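Local coordinates for protein transcriptional regulator (Streptococcus pneumoniae, PDB 2GNP) that probably acts as a transcriptional regulator of the sugar-sensing kind, its Rossmann-like domain presumably binding a sugar or sugar-phosphate effector, at residues Ala154-Gly159 / Gly188-Arg193. Numbering follows the deposited sequence.
Sequences AVVGIG and GEICCR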
ATOM      1  N   ALA A 154       7.105  -2.699  -5.148  1.00 10.63           N
ATOM      2  CA  ALA A 154       5.785  -2.011  -5.011  1.00 12.16           C
ATOM      3  C   ALA A 154       5.903  -1.170  -3.752  1.00 11.12           C
ATOM      4  O   ALA A 154       6.494  -1.627  -2.782  1.00 12.52           O
ATOM      5  CB  ALA A 154       4.699  -3.005  -4.831  1.00 13.02           C
ATOM      6  N   VAL A 155       5.283   0.003  -3.762  1.00 10.33           N
ATOM      7  CA  VAL A 155       5.215   0.910  -2.590  1.00 10.95           C
ATOM      8  C   VAL A 155       3.757   1.190  -2.364  1.00 11.51           C
ATOM      9  O   VAL A 155       3.143   1.770  -3.230  1.00 10.39           O
ATOM     10  CB  VAL A 155       6.009   2.216  -2.810  1.00 12.12           C
ATOM     11  CG1 VAL A 155       6.198   3.003  -1.454  1.00 12.20           C
ATOM     12  CG2 VAL A 155       7.434   1.846  -3.405  1.00 13.61           C
ATOM     13  N   VAL A 156       3.253   0.846  -1.168  1.00 10.03           N
ATOM     14  CA  VAL A 156       1.795   0.896  -0.937  1.00 10.25           C
ATOM     15  C   VAL A 156       1.477   1.402   0.500  1.00  9.59           C
ATOM     16  O   VAL A 156       2.272   1.247   1.447  1.00 11.19           O
ATOM     17  CB  VAL A 156       1.139  -0.499  -1.120  1.00  9.75           C
ATOM     18  CG1 VAL A 156       1.416  -1.057  -2.515  1.00 12.03           C
ATOM     19  CG2 VAL A 156       1.556  -1.490   0.009  1.00 11.40           C
ATOM     20  N   GLY A 157       0.348   2.065   0.624  1.00 10.98           N
ATOM     21  CA  GLY A 157      -0.259   2.299   1.947  1.00 12.42           C
ATOM     22  C   GLY A 157      -1.264   1.160   2.213  1.00 12.90           C
ATOM     23  O   GLY A 157      -1.509   0.297   1.347  1.00 14.33           O
ATOM     24  N   ILE A 158      -1.859   1.165   3.403  1.00 12.32           N
ATOM     25  CA  ILE A 158      -2.882   0.164   3.782  1.00 13.85           C
ATOM     26  C   ILE A 158      -4.030   0.974   4.347  1.00 13.73           C
ATOM     27  O   ILE A 158      -3.828   1.801   5.265  1.00 14.49           O
ATOM     28  CB  ILE A 158      -2.358  -0.846   4.852  1.00 13.47           C
ATOM     29  CG1 ILE A 158      -1.248  -1.756   4.244  1.00 15.00           C
ATOM     30  CG2 ILE A 158      -3.551  -1.694   5.422  1.00 12.82           C
ATOM     31  CD1 ILE A 158      -0.451  -2.587   5.319  1.00 14.12           C
ATOM     32  N   GLY A 159      -5.235   0.750   3.804  1.00 13.43           N
ATOM     33  CA  GLY A 159      -6.430   1.460   4.306  1.00 13.69           C
ATOM     34  C   GLY A 159      -7.241   0.593   5.270  1.00 15.02           C
ATOM     35  O   GLY A 159      -7.124  -0.638   5.275  1.00 13.64           O
ATOM     36  N   GLY A 188     -10.111  -4.050   5.709  1.00 15.46           N
ATOM     37  CA  GLY A 188      -9.155  -3.079   5.172  1.00 13.88           C
ATOM     38  C   GLY A 188      -8.989  -3.244   3.679  1.00 14.71           C
ATOM     39  O   GLY A 188      -9.664  -4.093   3.017  1.00 13.81           O
ATOM     40  N   GLU A 189      -8.122  -2.378   3.126  1.00 13.88           N
ATOM     41  CA  GLU A 189      -7.769  -2.480   1.682  1.00 15.24           C
ATOM     42  C   GLU A 189      -6.317  -2.199   1.415  1.00 13.08           C
ATOM     43  O   GLU A 189      -5.649  -1.510   2.192  1.00 12.82           O
ATOM     44  CB  GLU A 189      -8.648  -1.695   0.726  1.00 18.58           C
ATOM     45  CG  GLU A 189      -8.506  -0.173   0.587  1.00 19.44           C
ATOM     46  CD  GLU A 189      -7.158   0.503   0.172  1.00 14.94           C
ATOM     47  OE1 GLU A 189      -6.357   0.183  -0.781  1.00 21.06           O
ATOM     48  OE2 GLU A 189      -6.853   1.506   0.893  1.00 18.52           O
ATOM     49  N   ILE A 190      -5.850  -2.811   0.329  1.00 12.52           N
ATOM     50  CA  ILE A 190      -4.497  -2.576  -0.173  1.00 12.91           C
ATOM     51  C   ILE A 190      -4.617  -2.595  -1.678  1.00 13.47           C
ATOM     52  O   ILE A 190      -5.293  -3.448  -2.251  1.00 12.80           O
ATOM     53  CB  ILE A 190      -3.523  -3.653   0.418  1.00 13.64           C
ATOM     54  CG1 ILE A 190      -2.045  -3.285   0.181  1.00 15.15           C
ATOM     55  CG2 ILE A 190      -3.855  -5.137  -0.100  1.00 13.10           C
ATOM     56  CD1 ILE A 190      -1.049  -4.225   0.986  1.00 15.83           C
ATOM     57  N   CYS A 191      -3.978  -1.631  -2.360  1.00 13.90           N
ATOM     58  CA  CYS A 191      -4.115  -1.508  -3.816  1.00 14.96           C
ATOM     59  C   CYS A 191      -5.598  -1.495  -4.258  1.00 14.66           C
ATOM     60  O   CYS A 191      -5.920  -2.003  -5.311  1.00 15.02           O
ATOM     61  CB  CYS A 191      -3.372  -2.600  -4.558  1.00 15.68           C
ATOM     62  SG  CYS A 191      -1.575  -2.419  -4.334  1.00 17.59           S
ATOM     63  N   CYS A 192      -6.437  -0.925  -3.416  1.00 15.57           N
ATOM     64  CA  CYS A 192      -7.857  -0.762  -3.667  1.00 15.56           C
ATOM     65  C   CYS A 192      -8.642  -2.077  -3.711  1.00 16.44           C
ATOM     66  O   CYS A 192      -9.753  -2.116  -4.257  1.00 17.74           O
ATOM     67  CB  CYS A 192      -8.038   0.086  -4.961  1.00 16.75           C
ATOM     68  SG  CYS A 192      -7.296   1.748  -4.774  1.00 21.64           S
ATOM     69  N   ARG A 193      -8.081  -3.120  -3.117  1.00 13.66           N
ATOM     70  CA  ARG A 193      -8.752  -4.430  -2.944  1.00 14.98           C
ATOM     71  C   ARG A 193      -9.031  -4.654  -1.493  1.00 15.91           C
ATOM     72  O   ARG A 193      -8.180  -4.379  -0.642  1.00 16.53           O
ATOM     73  CB  ARG A 193      -7.999  -5.563  -3.590  1.00 15.69           C
ATOM     74  CG  ARG A 193      -7.969  -5.322  -5.131  1.00 13.79           C
ATOM     75  CD  ARG A 193      -7.094  -6.399  -5.755  1.00 14.89           C
ATOM     76  NE  ARG A 193      -7.012  -6.276  -7.215  1.00 12.27           N
ATOM     77  CZ  ARG A 193      -8.010  -6.561  -8.043  1.00 14.40           C
ATOM     78  NH1 ARG A 193      -9.191  -6.997  -7.535  1.00 12.80           N
ATOM     79  NH2 ARG A 193      -7.869  -6.405  -9.377  1.00 13.86           N
TER
HETATM   80  O   HOH W   1      -2.928   0.627  -1.065  1.00 19.71           O
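Val156 and Ile190 meet at the apolar centre, where Val156 CG2 lies 3.9 Å from Ile190 CD1. Ile190 reaches inward because its chain is fully extended, CG1 anti to the backbone N (chi1 -167°) and CD1 continuing the line; the Ile158 side chain lies beside it, pointing the same way, its CG1 near Ile190 CD1. The other branch of Val156, CG1, touches Cys191 SG at 3.8 Å, the small thiol serving here as an apolar filler. Two arms thus let Val156 meet Ile190 and Cys191 at once, while the longer Ile190 spans to both Val156 and Ile158; Leu215 and Leu218 of helix 215-218 cover Ile190 further.

Beside Val156 and Cys191 the backbones are too far apart to bond directly, and a water bridges them, donating to Gly157 O and accepting from Cys191 N, each at 2.8 Å. Toward Gly159 they close into an antiparallel hydrogen-bonded pair with Glu189: Gly159 N bonds to Glu189 O (2.8 Å) and Glu189 N to Gly159 O (2.9 Å). Glycine fits because the Glu189 carboxylate folds back over it, OE2 coming 3.4 Å from Gly159 CA. A bend at chi2 (58°) curls that side chain, and OE1 takes a 2.9 Å bond from Cys192 N on its anti side, tying the carboxylate to the turn.

That turn, type I' from Ile190 to Arg193, makes strands 188-190 and 193-195 a tight beta hairpin. Strand 188-190 joins antiparallel at the C-terminal end of strand 153-160, whose first half lies between parallel strands 60-63 and 223-227, a branch in the Rossmann-like sheet of this putative sugar-binding domain.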